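Side-chain contacts in 3,4-dihydroxy-2-butanone 4-phosphate synthase (Acinetobacter baumannii, PDB 6MNZ), which probably catalyses conversion of D-ribulose 5-phosphate to formate and 3,4-dihydroxy-2-butanone 4-phosphate, a magnesium- or manganese-dependent step of riboflavin biosynthesis: residues A[18-23]-A[179-184]; A[68-73]-A[127-132]; A[224-229]-A[335-340]. One frame throughout, in Å; residues are numbered along the deposited sequence.

Contacts 1 and 2 lie in the DHBP synthase part of the chain and reach the same mixed beta-sheet, one at strand 19-22 and the other at strand 127-131, next to strand 57-60; their centres are about 26 Å apart. Contact 3 lies in the part related to GTP cyclohydrolase II, its centre about 36 Å from that of contact 1 and about 34 Å from that of contact 2. Contact 1 is buried, whereas contacts 2 and 3 each combine two buried with two partly exposed residues. Contacts 1 and 2 are both apolar between their segments, an isoleucine tip on a helix in the one, leucines on proline and methionine in the other; contact 3 adds a tyrosine-aspartate hydrogen bond.

Contact 1: A[18-23]-A[179-184]; sequences MVILMD and EIFAEK. With SO4 (sulfate ion), chain F.
I20 packs against F181 and A182, where helix 175-184 lies over strand 19-22 in the mixed sheet of the alpha/beta synthase domain. The three residues account for most of the 135 Å² buried here, and I20 alone for 60 Å². Its CG1 branch stands anti to the carbonyl carbon (chi1 -63°) and then runs extended (chi2 167°), which carries CD1 out from the strand to the helix. That one methyl makes both contacts. It meets the F181 ring at the edge, near the ring plane, with CD1 of I20 3.7 Å from CD1 of F181. It also rests on A182, 3.7 Å from the A182 CB and equally near its CA. I189 of strand 188-191 touches both I20 and A182, and L33 of strand 31-36 touches I20. The I20 side chain is about 6 Å from that of D32, a predicted D-ribulose 5-phosphate-binding residue. Across the F181 ring from I20 lies a sulfate, probably from the crystallisation liquor, bound by H51, H185 and K184. The extended K184 chain reaches it with a hydrogen bond from NZ to sulfate O4 of 3.1 Å, while sulfate O2 lies oblique to the F181 ring, 3.5 Å from F181 CE2.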
ATOM      1  N   MET A  18      25.092 -25.190  11.830  1.00 50.63           N
ATOM      2  CA  MET A  18      23.711 -24.743  11.757  1.00 43.31           C
ATOM      3  C   MET A  18      23.284 -24.089  13.066  1.00 34.91           C
ATOM      4  O   MET A  18      23.889 -24.289  14.122  1.00 37.00           O
ATOM      5  CB  MET A  18      22.781 -25.915  11.438  1.00 39.38           C
ATOM      6  CG  MET A  18      23.143 -26.667  10.173  1.00 37.53           C
ATOM      7  SD  MET A  18      21.872 -27.846   9.685  1.00 52.22           S
ATOM      8  CE  MET A  18      22.600 -28.521   8.194  1.00 45.98           C
ATOM      9  N   VAL A  19      22.196 -23.324  12.986  1.00 20.07           N
ATOM     10  CA  VAL A  19      21.555 -22.746  14.159  1.00 25.39           C
ATOM     11  C   VAL A  19      20.061 -22.699  13.890  1.00 25.60           C
ATOM     12  O   VAL A  19      19.627 -22.623  12.738  1.00 36.43           O
ATOM     13  CB  VAL A  19      22.105 -21.338  14.492  1.00 46.96           C
ATOM     14  CG1 VAL A  19      23.587 -21.407  14.839  1.00 41.07           C
ATOM     15  CG2 VAL A  19      21.866 -20.383  13.332  1.00 49.84           C
ATOM     16  N   ILE A  20      19.275 -22.891  14.943  1.00 27.00           N
ATOM     17  CA  ILE A  20      17.822 -22.842  14.842  1.00 26.58           C
ATOM     18  C   ILE A  20      17.359 -21.436  15.189  1.00 26.57           C
ATOM     19  O   ILE A  20      17.832 -20.836  16.161  1.00 37.21           O
ATOM     20  CB  ILE A  20      17.170 -23.882  15.769  1.00 30.06           C
ATOM     21  CG1 ILE A  20      17.575 -25.294  15.353  1.00 35.21           C
ATOM     22  CG2 ILE A  20      15.656 -23.741  15.740  1.00 40.22           C
ATOM     23  CD1 ILE A  20      17.235 -26.351  16.375  1.00 52.33           C
ATOM     24  N   LEU A  21      16.484 -20.883  14.353  1.00 31.47           N
ATOM     25  CA  LEU A  21      15.937 -19.546  14.551  1.00 34.54           C
ATOM     26  C   LEU A  21      14.420 -19.645  14.583  1.00 36.49           C
ATOM     27  O   LEU A  21      13.803 -20.113  13.620  1.00 37.11           O
ATOM     28  CB  LEU A  21      16.391 -18.592  13.444  1.00 41.24           C
ATOM     29  CG  LEU A  21      17.600 -17.710  13.770  1.00 36.04           C
ATOM     30  CD1 LEU A  21      18.049 -16.947  12.533  1.00 54.24           C
ATOM     31  CD2 LEU A  21      17.291 -16.744  14.906  1.00 44.28           C
ATOM     32  N   MET A  22      13.823 -19.140  15.655  1.00 28.30           N
ATOM     33  CA  MET A  22      12.377 -19.038  15.768  1.00 27.24           C
ATOM     34  C   MET A  22      11.946 -17.606  15.491  1.00 34.69           C
ATOM     35  O   MET A  22      12.584 -16.654  15.952  1.00 44.18           O
ATOM     36  CB  MET A  22      11.904 -19.458  17.159  1.00 37.84           C
ATOM     37  CG  MET A  22      12.227 -20.894  17.516  1.00 48.89           C
ATOM     38  SD  MET A  22      11.593 -21.364  19.140  1.00 52.66           S
ATOM     39  CE  MET A  22      12.975 -20.913  20.183  1.00 37.86           C
ATOM     40  N   ASP A  23      10.811 -17.463  14.817  1.00 38.27           N
ATOM     41  CA  ASP A  23      10.147 -16.177  14.719  1.00 29.02           C
ATOM     42  C   ASP A  23       9.120 -16.039  15.839  1.00 31.32           C
ATOM     43  O   ASP A  23       8.970 -16.915  16.693  1.00 39.25           O
ATOM     44  CB  ASP A  23       9.493 -16.023  13.349  1.00 32.71           C
ATOM     45  CG  ASP A  23       8.285 -16.923  13.178  1.00 31.29           C
ATOM     46  OD1 ASP A  23       8.249 -17.992  13.829  1.00 26.38           O
ATOM     47  OD2 ASP A  23       7.277 -16.436  12.625  1.00 27.52           O
ATOM     48  N   GLU A 179      13.362 -26.772  21.145  1.00 50.43           N
ATOM     49  CA  GLU A 179      14.386 -26.799  22.185  1.00 41.40           C
ATOM     50  C   GLU A 179      14.956 -28.200  22.348  1.00 42.73           C
ATOM     51  O   GLU A 179      16.176 -28.384  22.433  1.00 49.37           O
ATOM     52  CB  GLU A 179      13.802 -26.305  23.508  1.00 45.65           C
ATOM     53  CG  GLU A 179      13.532 -24.813  23.560  1.00 51.13           C
ATOM     54  CD  GLU A 179      13.011 -24.366  24.914  1.00 68.55           C
ATOM     55  OE1 GLU A 179      12.244 -25.130  25.539  1.00 67.62           O
ATOM     56  OE2 GLU A 179      13.291 -23.216  25.309  1.00 75.65           O
ATOM     57  N   ILE A 180      14.080 -29.206  22.407  1.00 48.98           N
ATOM     58  CA  ILE A 180      14.534 -30.594  22.432  1.00 38.93           C
ATOM     59  C   ILE A 180      15.437 -30.873  21.238  1.00 45.10           C
ATOM     60  O   ILE A 180      16.519 -31.453  21.376  1.00 45.63           O
ATOM     61  CB  ILE A 180      13.328 -31.551  22.456  1.00 39.07           C
ATOM     62  CG1 ILE A 180      12.467 -31.293  23.695  1.00 41.95           C
ATOM     63  CG2 ILE A 180      13.799 -32.999  22.426  1.00 35.04           C
ATOM     64  CD1 ILE A 180      11.086 -31.905  23.615  1.00 50.28           C
ATOM     65  N   PHE A 181      14.951 -30.559  20.034  1.00 56.25           N
ATOM     66  CA  PHE A 181      15.712 -30.858  18.826  1.00 39.41           C
ATOM     67  C   PHE A 181      17.075 -30.176  18.851  1.00 39.47           C
ATOM     68  O   PHE A 181      18.083 -30.775  18.462  1.00 33.88           O
ATOM     69  CB  PHE A 181      14.915 -30.426  17.595  1.00 39.12           C
ATOM     70  CG  PHE A 181      15.571 -30.772  16.293  1.00 35.05           C
ATOM     71  CD1 PHE A 181      16.419 -29.871  15.672  1.00 30.84           C
ATOM     72  CD2 PHE A 181      15.196 -31.911  15.599  1.00 36.01           C
ATOM     73  CE1 PHE A 181      17.027 -30.190  14.473  1.00 33.94           C
ATOM     74  CE2 PHE A 181      15.824 -32.254  14.420  1.00 39.33           C
ATOM     75  CZ  PHE A 181      16.723 -31.380  13.842  1.00 31.74           C
ATOM     76  N   ALA A 182      17.130 -28.937  19.346  1.00 41.00           N
ATOM     77  CA  ALA A 182      18.389 -28.201  19.363  1.00 43.45           C
ATOM     78  C   ALA A 182      19.457 -28.951  20.150  1.00 53.24           C
ATOM     79  O   ALA A 182      20.622 -29.004  19.738  1.00 48.41           O
ATOM     80  CB  ALA A 182      18.171 -26.808  19.951  1.00 41.52           C
ATOM     81  N   GLU A 183      19.089 -29.501  21.310  1.00 48.28           N
ATOM     82  CA  GLU A 183      20.073 -30.140  22.176  1.00 61.30           C
ATOM     83  C   GLU A 183      20.376 -31.568  21.742  1.00 54.00           C
ATOM     84  O   GLU A 183      21.449 -32.090  22.061  1.00 53.80           O
ATOM     85  CB  GLU A 183      19.581 -30.131  23.624  1.00 63.65           C
ATOM     86  CG  GLU A 183      20.680 -30.351  24.652  1.00 71.83           C
ATOM     87  CD  GLU A 183      20.690 -31.763  25.204  1.00 87.11           C
ATOM     88  OE1 GLU A 183      19.611 -32.258  25.593  1.00 92.12           O
ATOM     89  OE2 GLU A 183      21.791 -32.332  25.362  1.00 90.22           O
ATOM     90  N   LYS A 184      19.413 -32.242  21.107  1.00 47.18           N
ATOM     91  CA  LYS A 184      19.656 -33.593  20.617  1.00 46.69           C
ATOM     92  C   LYS A 184      20.766 -33.619  19.576  1.00 56.64           C
ATOM     93  O   LYS A 184      21.472 -34.625  19.449  1.00 55.69           O
ATOM     94  CB  LYS A 184      18.366 -34.174  20.036  1.00 46.75           C
ATOM     95  CG  LYS A 184      18.500 -35.593  19.502  1.00 48.18           C
ATOM     96  CD  LYS A 184      17.149 -36.155  19.077  1.00 66.33           C
ATOM     97  CE  LYS A 184      17.267 -37.597  18.604  1.00 73.40           C
ATOM     98  NZ  LYS A 184      15.998 -38.096  18.004  1.00 65.75           N
TER
HETATM   99  S   SO4 F 404      14.576 -36.734  14.381  1.00 93.45           S
HETATM  100  O1  SO4 F 404      15.224 -37.135  13.136  1.00 71.76           O
HETATM  101  O2  SO4 F 404      15.343 -35.657  15.006  1.00 65.59           O
HETATM  102  O3  SO4 F 404      13.218 -36.274  14.094  1.00 53.94           O
HETATM  103  O4  SO4 F 404      14.519 -37.880  15.285  1.00 72.22           O

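Contact 2: A[68-73]-A[127-132]; sequences LNLPLM and IFPLMA
L72 and M131 form the larger of two apolar pairs here, their side chains crossing at about a right angle. M131 leaves the strand with CG anti to the backbone N (chi1 -163°), stays extended through chi2 and bends at chi3 (84°). The bend brings the thioether end round the L72 methyl CD2, which lies 3.8 Å from M131 CE and 3.9 Å from M131 SD. L72 itself sets CG anti to the carbonyl carbon (chi1 -46°). M131 CB is also 3.9 Å from L72 CD2, which means that both the root and the end of the methionine touch the same methyl. The second pair is slighter. In L70, CG is anti to the backbone N and CD2 continues the extended line, ending 4.1 Å from P129 CG. L87 touches both leucines, P129 also meets L60 of strand 57-60, and L72 packs on Q76 of the second subunit, placing this end of the contact beside the dimer partner. A Schellman motif at N69, where phi is positive, ends helix 62-68. The loop that follows packs its leucines on P129 and M131 of strand 127-131, in the mixed sheet of the DHBP synthase fold.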
ATOM      1  N   LEU A  68      22.025 -11.387  -9.830  1.00 41.11           N
ATOM      2  CA  LEU A  68      21.621 -12.635 -10.461  1.00 30.23           C
ATOM      3  C   LEU A  68      20.523 -12.456 -11.502  1.00 34.45           C
ATOM      4  O   LEU A  68      20.144 -13.434 -12.153  1.00 35.66           O
ATOM      5  CB  LEU A  68      21.147 -13.634  -9.404  1.00 27.69           C
ATOM      6  CG  LEU A  68      22.222 -14.234  -8.499  1.00 29.87           C
ATOM      7  CD1 LEU A  68      21.570 -14.948  -7.329  1.00 32.56           C
ATOM      8  CD2 LEU A  68      23.125 -15.179  -9.269  1.00 37.63           C
ATOM      9  N   ASN A  69      20.011 -11.239 -11.682  1.00 44.14           N
ATOM     10  CA  ASN A  69      18.899 -10.987 -12.595  1.00 38.48           C
ATOM     11  C   ASN A  69      17.713 -11.892 -12.269  1.00 35.28           C
ATOM     12  O   ASN A  69      17.201 -12.623 -13.121  1.00 36.66           O
ATOM     13  CB  ASN A  69      19.336 -11.164 -14.050  1.00 30.79           C
ATOM     14  CG  ASN A  69      18.261 -10.750 -15.038  1.00 32.13           C
ATOM     15  OD1 ASN A  69      17.300 -10.070 -14.680  1.00 30.53           O
ATOM     16  ND2 ASN A  69      18.447 -11.111 -16.300  1.00 50.73           N
ATOM     17  N   LEU A  70      17.374 -11.948 -10.984  1.00 36.32           N
ATOM     18  CA  LEU A  70      16.534 -13.011 -10.432  1.00 37.55           C
ATOM     19  C   LEU A  70      15.363 -12.392  -9.679  1.00 29.38           C
ATOM     20  O   LEU A  70      15.528 -11.948  -8.530  1.00 30.83           O
ATOM     21  CB  LEU A  70      17.346 -13.913  -9.513  1.00 32.23           C
ATOM     22  CG  LEU A  70      16.618 -15.111  -8.907  1.00 32.06           C
ATOM     23  CD1 LEU A  70      16.088 -16.026 -10.000  1.00 38.07           C
ATOM     24  CD2 LEU A  70      17.545 -15.865  -7.968  1.00 33.44           C
ATOM     25  N   PRO A  71      14.155 -12.377 -10.268  1.00 22.55           N
ATOM     26  CA  PRO A  71      13.055 -11.623  -9.652  1.00 26.85           C
ATOM     27  C   PRO A  71      12.155 -12.471  -8.767  1.00 34.62           C
ATOM     28  O   PRO A  71      12.165 -13.703  -8.859  1.00 30.71           O
ATOM     29  CB  PRO A  71      12.292 -11.079 -10.865  1.00 22.84           C
ATOM     30  CG  PRO A  71      12.490 -12.130 -11.918  1.00 40.23           C
ATOM     31  CD  PRO A  71      13.822 -12.806 -11.640  1.00 32.45           C
ATOM     32  N   LEU A  72      11.202 -11.810  -8.115  1.00 32.68           N
ATOM     33  CA  LEU A  72      10.114 -12.516  -7.454  1.00 24.02           C
ATOM     34  C   LEU A  72       9.235 -13.220  -8.478  1.00 28.62           C
ATOM     35  O   LEU A  72       8.880 -12.647  -9.512  1.00 42.13           O
ATOM     36  CB  LEU A  72       9.271 -11.546  -6.629  1.00 29.79           C
ATOM     37  CG  LEU A  72      10.018 -10.548  -5.743  1.00 24.07           C
ATOM     38  CD1 LEU A  72       9.052  -9.511  -5.189  1.00 25.51           C
ATOM     39  CD2 LEU A  72      10.754 -11.259  -4.611  1.00 29.02           C
ATOM     40  N   MET A  73       8.843 -14.457  -8.163  1.00 40.46           N
ATOM     41  CA  MET A  73       8.079 -15.255  -9.114  1.00 40.30           C
ATOM     42  C   MET A  73       6.607 -14.860  -9.153  1.00 36.51           C
ATOM     43  O   MET A  73       5.965 -15.012 -10.197  1.00 42.92           O
ATOM     44  CB  MET A  73       8.216 -16.746  -8.795  1.00 36.32           C
ATOM     45  CG  MET A  73       7.800 -17.154  -7.393  1.00 51.79           C
ATOM     46  SD  MET A  73       7.669 -18.950  -7.236  1.00 52.57           S
ATOM     47  CE  MET A  73       6.167 -19.254  -8.156  1.00 28.45           C
ATOM     48  N   ILE A 127      16.292 -25.401  -5.930  1.00 43.33           N
ATOM     49  CA  ILE A 127      16.593 -24.521  -4.809  1.00 42.33           C
ATOM     50  C   ILE A 127      15.695 -23.299  -4.917  1.00 38.68           C
ATOM     51  O   ILE A 127      15.393 -22.836  -6.023  1.00 36.34           O
ATOM     52  CB  ILE A 127      18.081 -24.115  -4.797  1.00 35.76           C
ATOM     53  CG1 ILE A 127      18.953 -25.287  -4.333  1.00 31.74           C
ATOM     54  CG2 ILE A 127      18.305 -22.888  -3.917  1.00 34.54           C
ATOM     55  CD1 ILE A 127      18.659 -25.770  -2.926  1.00 25.66           C
ATOM     56  N   PHE A 128      15.232 -22.806  -3.769  1.00 35.03           N
ATOM     57  CA  PHE A 128      14.132 -21.846  -3.699  1.00 42.29           C
ATOM     58  C   PHE A 128      14.633 -20.588  -3.007  1.00 44.42           C
ATOM     59  O   PHE A 128      14.526 -20.460  -1.778  1.00 38.16           O
ATOM     60  CB  PHE A 128      12.936 -22.439  -2.960  1.00 35.59           C
ATOM     61  CG  PHE A 128      12.357 -23.643  -3.629  1.00 40.57           C
ATOM     62  CD1 PHE A 128      11.478 -23.493  -4.689  1.00 42.73           C
ATOM     63  CD2 PHE A 128      12.884 -24.898  -3.380  1.00 45.35           C
ATOM     64  CE1 PHE A 128      11.050 -24.583  -5.410  1.00 37.49           C
ATOM     65  CE2 PHE A 128      12.443 -25.998  -4.083  1.00 55.52           C
ATOM     66  CZ  PHE A 128      11.501 -25.844  -5.080  1.00 53.63           C
ATOM     67  N   PRO A 129      15.238 -19.657  -3.743  1.00 44.42           N
ATOM     68  CA  PRO A 129      15.798 -18.468  -3.093  1.00 32.59           C
ATOM     69  C   PRO A 129      14.699 -17.550  -2.589  1.00 28.78           C
ATOM     70  O   PRO A 129      13.577 -17.542  -3.102  1.00 24.44           O
ATOM     71  CB  PRO A 129      16.618 -17.799  -4.204  1.00 26.78           C
ATOM     72  CG  PRO A 129      16.801 -18.852  -5.262  1.00 33.87           C
ATOM     73  CD  PRO A 129      15.579 -19.713  -5.176  1.00 40.02           C
ATOM     74  N   LEU A 130      15.027 -16.800  -1.541  1.00 38.76           N
ATOM     75  CA  LEU A 130      14.102 -15.862  -0.923  1.00 30.87           C
ATOM     76  C   LEU A 130      14.772 -14.503  -0.814  1.00 34.22           C
ATOM     77  O   LEU A 130      15.940 -14.412  -0.420  1.00 42.95           O
ATOM     78  CB  LEU A 130      13.663 -16.351   0.460  1.00 32.00           C
ATOM     79  CG  LEU A 130      13.172 -17.799   0.513  1.00 23.92           C
ATOM     80  CD1 LEU A 130      12.893 -18.223   1.944  1.00 32.85           C
ATOM     81  CD2 LEU A 130      11.931 -17.960  -0.340  1.00 26.76           C
ATOM     82  N   MET A 131      14.066 -13.464  -1.252  1.00 27.63           N
ATOM     83  CA  MET A 131      14.602 -12.108  -1.295  1.00 30.74           C
ATOM     84  C   MET A 131      14.220 -11.393  -0.005  1.00 37.13           C
ATOM     85  O   MET A 131      13.046 -11.079   0.217  1.00 47.59           O
ATOM     86  CB  MET A 131      14.064 -11.367  -2.517  1.00 42.96           C
ATOM     87  CG  MET A 131      14.831 -10.114  -2.892  1.00 43.44           C
ATOM     88  SD  MET A 131      14.090  -9.244  -4.292  1.00 37.89           S
ATOM     89  CE  MET A 131      12.826  -8.282  -3.460  1.00 52.87           C
ATOM     90  N   ALA A 132      15.210 -11.130   0.842  1.00 38.43           N
ATOM     91  CA  ALA A 132      14.992 -10.318   2.029  1.00 37.65           C
ATOM     92  C   ALA A 132      14.737  -8.863   1.644  1.00 39.91           C
ATOM     93  O   ALA A 132      15.076  -8.410   0.547  1.00 46.74           O
ATOM     94  CB  ALA A 132      16.193 -10.416   2.970  1.00 42.58           C
TER

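Contact 3: A[224-229]-A[335-340]; sequences YRYREI and RDLGVE
Strand 220-228 passes the C-terminal end of helix 320-336 at a distance only side chains bridge, the CA atoms of Y224 and L337 being 8.9 Å apart and those of Y226 and D336 10.1 Å. The contact thus joins the seven-stranded mixed sheet to that helix in the C-terminal, GTP cyclohydrolase II-related part, away from the predicted synthase sites. The chain leaves the helix in a Schellman motif at G338, whose N bonds to R335 O at 2.8 Å. L337 places its CD2 methyl over one face of the Y224 ring in a CH-pi contact: CD2 is 3.4 Å from the ring centroid and 17° off the normal. The same methyl lies 3.4 Å from Y226 OH, and A237 and V239 of strand 235-239 add apolar cover. D336 comes to the hydroxyl end of the Y226 ring, at its edge. Its CG is anti to the backbone N (chi1 176°), and the ring and carboxylate planes stand 88° apart. The Y226 hydroxyl donates to D336 OD2 in a modelled bond of 2.5 Å, very short, a length not to be pressed at this resolution. That oxygen also forms a salt bridge with R208 NH1 from strand 206-215. The D336 carboxylate would be expected to stay ionised, with OD2 facing both a phenol donor and a guanidinium, and the shared acceptor ties the helix end to two adjacent strands.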
ATOM      1  N   TYR A 224      12.657  17.001  14.668  1.00 43.79           N
ATOM      2  CA  TYR A 224      13.764  16.159  14.226  1.00 41.33           C
ATOM      3  C   TYR A 224      13.209  15.053  13.335  1.00 49.12           C
ATOM      4  O   TYR A 224      12.359  14.270  13.769  1.00 56.05           O
ATOM      5  CB  TYR A 224      14.514  15.583  15.427  1.00 38.63           C
ATOM      6  CG  TYR A 224      15.110  16.635  16.343  1.00 50.08           C
ATOM      7  CD1 TYR A 224      16.481  16.697  16.552  1.00 66.49           C
ATOM      8  CD2 TYR A 224      14.298  17.443  17.129  1.00 53.69           C
ATOM      9  CE1 TYR A 224      17.024  17.574  17.475  1.00 63.48           C
ATOM     10  CE2 TYR A 224      14.839  18.409  17.958  1.00 59.29           C
ATOM     11  CZ  TYR A 224      16.205  18.464  18.132  1.00 60.34           C
ATOM     12  OH  TYR A 224      16.751  19.363  19.018  1.00 59.04           O
ATOM     13  N   ARG A 225      13.583  15.082  12.056  1.00 49.36           N
ATOM     14  CA  ARG A 225      13.258  14.014  11.119  1.00 37.20           C
ATOM     15  C   ARG A 225      14.382  12.985  11.079  1.00 38.93           C
ATOM     16  O   ARG A 225      15.528  13.322  10.765  1.00 36.36           O
ATOM     17  CB  ARG A 225      13.013  14.588   9.722  1.00 55.65           C
ATOM     18  CG  ARG A 225      11.651  15.252   9.561  1.00 47.42           C
ATOM     19  CD  ARG A 225      11.601  16.163   8.340  1.00 45.97           C
ATOM     20  NE  ARG A 225      10.932  15.527   7.207  1.00 56.39           N
ATOM     21  CZ  ARG A 225      11.553  15.040   6.135  1.00 66.06           C
ATOM     22  NH1 ARG A 225      12.871  15.146   6.002  1.00 47.70           N
ATOM     23  NH2 ARG A 225      10.839  14.503   5.153  1.00 61.84           N
ATOM     24  N   TYR A 226      14.029  11.719  11.297  1.00 44.58           N
ATOM     25  CA  TYR A 226      14.984  10.620  11.290  1.00 35.36           C
ATOM     26  C   TYR A 226      14.639   9.622  10.193  1.00 40.56           C
ATOM     27  O   TYR A 226      13.484   9.507   9.776  1.00 36.99           O
ATOM     28  CB  TYR A 226      15.008   9.906  12.643  1.00 39.23           C
ATOM     29  CG  TYR A 226      15.578  10.743  13.761  1.00 51.88           C
ATOM     30  CD1 TYR A 226      14.774  11.612  14.485  1.00 44.83           C
ATOM     31  CD2 TYR A 226      16.924  10.674  14.086  1.00 51.88           C
ATOM     32  CE1 TYR A 226      15.267  12.281  15.587  1.00 35.04           C
ATOM     33  CE2 TYR A 226      17.418  11.319  15.200  1.00 50.35           C
ATOM     34  CZ  TYR A 226      16.612  12.207  15.878  1.00 44.06           C
ATOM     35  OH  TYR A 226      17.148  13.001  16.864  1.00 53.06           O
ATOM     36  N   ARG A 227      15.657   8.894   9.734  1.00 40.02           N
ATOM     37  CA  ARG A 227      15.470   7.752   8.850  1.00 37.85           C
ATOM     38  C   ARG A 227      16.297   6.575   9.345  1.00 42.49           C
ATOM     39  O   ARG A 227      17.468   6.737   9.703  1.00 43.76           O
ATOM     40  CB  ARG A 227      15.865   8.099   7.410  1.00 44.95           C
ATOM     41  CG  ARG A 227      14.690   8.424   6.504  1.00 51.75           C
ATOM     42  CD  ARG A 227      15.028   8.170   5.043  1.00 69.59           C
ATOM     43  NE  ARG A 227      16.012   9.119   4.528  1.00 69.22           N
ATOM     44  CZ  ARG A 227      15.711  10.233   3.865  1.00 60.30           C
ATOM     45  NH1 ARG A 227      14.446  10.616   3.730  1.00 53.50           N
ATOM     46  NH2 ARG A 227      16.683  11.014   3.416  1.00 44.52           N
ATOM     47  N   GLU A 228      15.721   5.378   9.252  1.00 48.21           N
ATOM     48  CA  GLU A 228      16.391   4.146   9.640  1.00 39.80           C
ATOM     49  C   GLU A 228      16.846   3.366   8.412  1.00 40.56           C
ATOM     50  O   GLU A 228      16.316   3.542   7.312  1.00 49.68           O
ATOM     51  CB  GLU A 228      15.483   3.261  10.495  1.00 42.13           C
ATOM     52  CG  GLU A 228      16.225   2.101  11.141  1.00 39.74           C
ATOM     53  CD  GLU A 228      15.320   1.192  11.940  1.00 39.14           C
ATOM     54  OE1 GLU A 228      14.208   0.904  11.450  1.00 44.50           O
ATOM     55  OE2 GLU A 228      15.847   0.508  12.844  1.00 40.25           O
ATOM     56  N   ILE A 229      17.915   2.582   8.593  1.00 48.91           N
ATOM     57  CA  ILE A 229      18.409   1.720   7.527  1.00 36.90           C
ATOM     58  C   ILE A 229      17.252   0.937   6.933  1.00 39.23           C
ATOM     59  O   ILE A 229      16.488   0.286   7.655  1.00 43.60           O
ATOM     60  CB  ILE A 229      19.488   0.766   8.071  1.00 29.52           C
ATOM     61  CG1 ILE A 229      20.658   1.544   8.674  1.00 32.51           C
ATOM     62  CG2 ILE A 229      19.968  -0.173   6.975  1.00 45.39           C
ATOM     63  CD1 ILE A 229      21.343   2.494   7.715  1.00 33.89           C
ATOM     64  N   ARG A 335      18.508   8.745  22.475  1.00 46.72           N
ATOM     65  CA  ARG A 335      19.936   8.931  22.705  1.00 47.09           C
ATOM     66  C   ARG A 335      20.499  10.032  21.818  1.00 41.75           C
ATOM     67  O   ARG A 335      21.328  10.834  22.265  1.00 56.57           O
ATOM     68  CB  ARG A 335      20.688   7.625  22.465  1.00 51.34           C
ATOM     69  CG  ARG A 335      22.195   7.758  22.636  1.00 54.29           C
ATOM     70  CD  ARG A 335      22.862   6.401  22.782  1.00 69.05           C
ATOM     71  NE  ARG A 335      22.845   5.653  21.529  1.00 66.73           N
ATOM     72  CZ  ARG A 335      22.398   4.407  21.391  1.00 54.93           C
ATOM     73  NH1 ARG A 335      21.936   3.728  22.434  1.00 67.74           N
ATOM     74  NH2 ARG A 335      22.429   3.827  20.201  1.00 51.67           N
ATOM     75  N   ASP A 336      20.128  10.034  20.535  1.00 42.11           N
ATOM     76  CA  ASP A 336      20.610  11.073  19.633  1.00 47.26           C
ATOM     77  C   ASP A 336      20.195  12.457  20.112  1.00 50.22           C
ATOM     78  O   ASP A 336      20.949  13.422  19.944  1.00 55.86           O
ATOM     79  CB  ASP A 336      20.090  10.824  18.216  1.00 33.53           C
ATOM     80  CG  ASP A 336      20.471  11.931  17.254  1.00 34.34           C
ATOM     81  OD1 ASP A 336      21.630  11.944  16.790  1.00 41.70           O
ATOM     82  OD2 ASP A 336      19.602  12.771  16.935  1.00 36.34           O
ATOM     83  N   LEU A 337      19.031  12.564  20.750  1.00 53.63           N
ATOM     84  CA  LEU A 337      18.605  13.816  21.358  1.00 47.36           C
ATOM     85  C   LEU A 337      19.287  14.094  22.691  1.00 50.23           C
ATOM     86  O   LEU A 337      19.157  15.208  23.210  1.00 54.30           O
ATOM     87  CB  LEU A 337      17.086  13.804  21.552  1.00 47.27           C
ATOM     88  CG  LEU A 337      16.265  13.724  20.264  1.00 57.95           C
ATOM     89  CD1 LEU A 337      14.813  13.377  20.560  1.00 55.84           C
ATOM     90  CD2 LEU A 337      16.355  15.030  19.488  1.00 47.08           C
ATOM     91  N   GLY A 338      20.062  13.150  23.216  1.00 43.42           N
ATOM     92  CA  GLY A 338      20.755  13.358  24.469  1.00 53.61           C
ATOM     93  C   GLY A 338      19.944  13.037  25.701  1.00 46.43           C
ATOM     94  O   GLY A 338      20.189  13.623  26.762  1.00 43.05           O
ATOM     95  N   VAL A 339      18.970  12.144  25.590  1.00 47.14           N
ATOM     96  CA  VAL A 339      18.165  11.732  26.733  1.00 33.75           C
ATOM     97  C   VAL A 339      18.930  10.690  27.538  1.00 49.48           C
ATOM     98  O   VAL A 339      19.575   9.796  26.977  1.00 54.68           O
ATOM     99  CB  VAL A 339      16.805  11.191  26.261  1.00 40.43           C
ATOM    100  CG1 VAL A 339      15.953  10.776  27.450  1.00 53.60           C
ATOM    101  CG2 VAL A 339      16.087  12.236  25.422  1.00 38.89           C
ATOM    102  N   GLU A 340      18.908  10.845  28.861  1.00 56.68           N
ATOM    103  CA  GLU A 340      19.603   9.939  29.768  1.00 61.29           C
ATOM    104  C   GLU A 340      18.748   9.457  30.930  1.00 65.92           C
ATOM    105  O   GLU A 340      19.034   8.384  31.475  1.00 78.55           O
ATOM    106  CB  GLU A 340      20.867  10.608  30.332  1.00 62.61           C
ATOM    107  CG  GLU A 340      21.852   9.639  30.978  1.00 86.44           C
ATOM    108  CD  GLU A 340      23.042  10.341  31.607  1.00 91.29           C
ATOM    109  OE1 GLU A 340      23.676   9.745  32.503  1.00 83.58           O
ATOM    110  OE2 GLU A 340      23.332  11.492  31.219  1.00 73.36           O
TER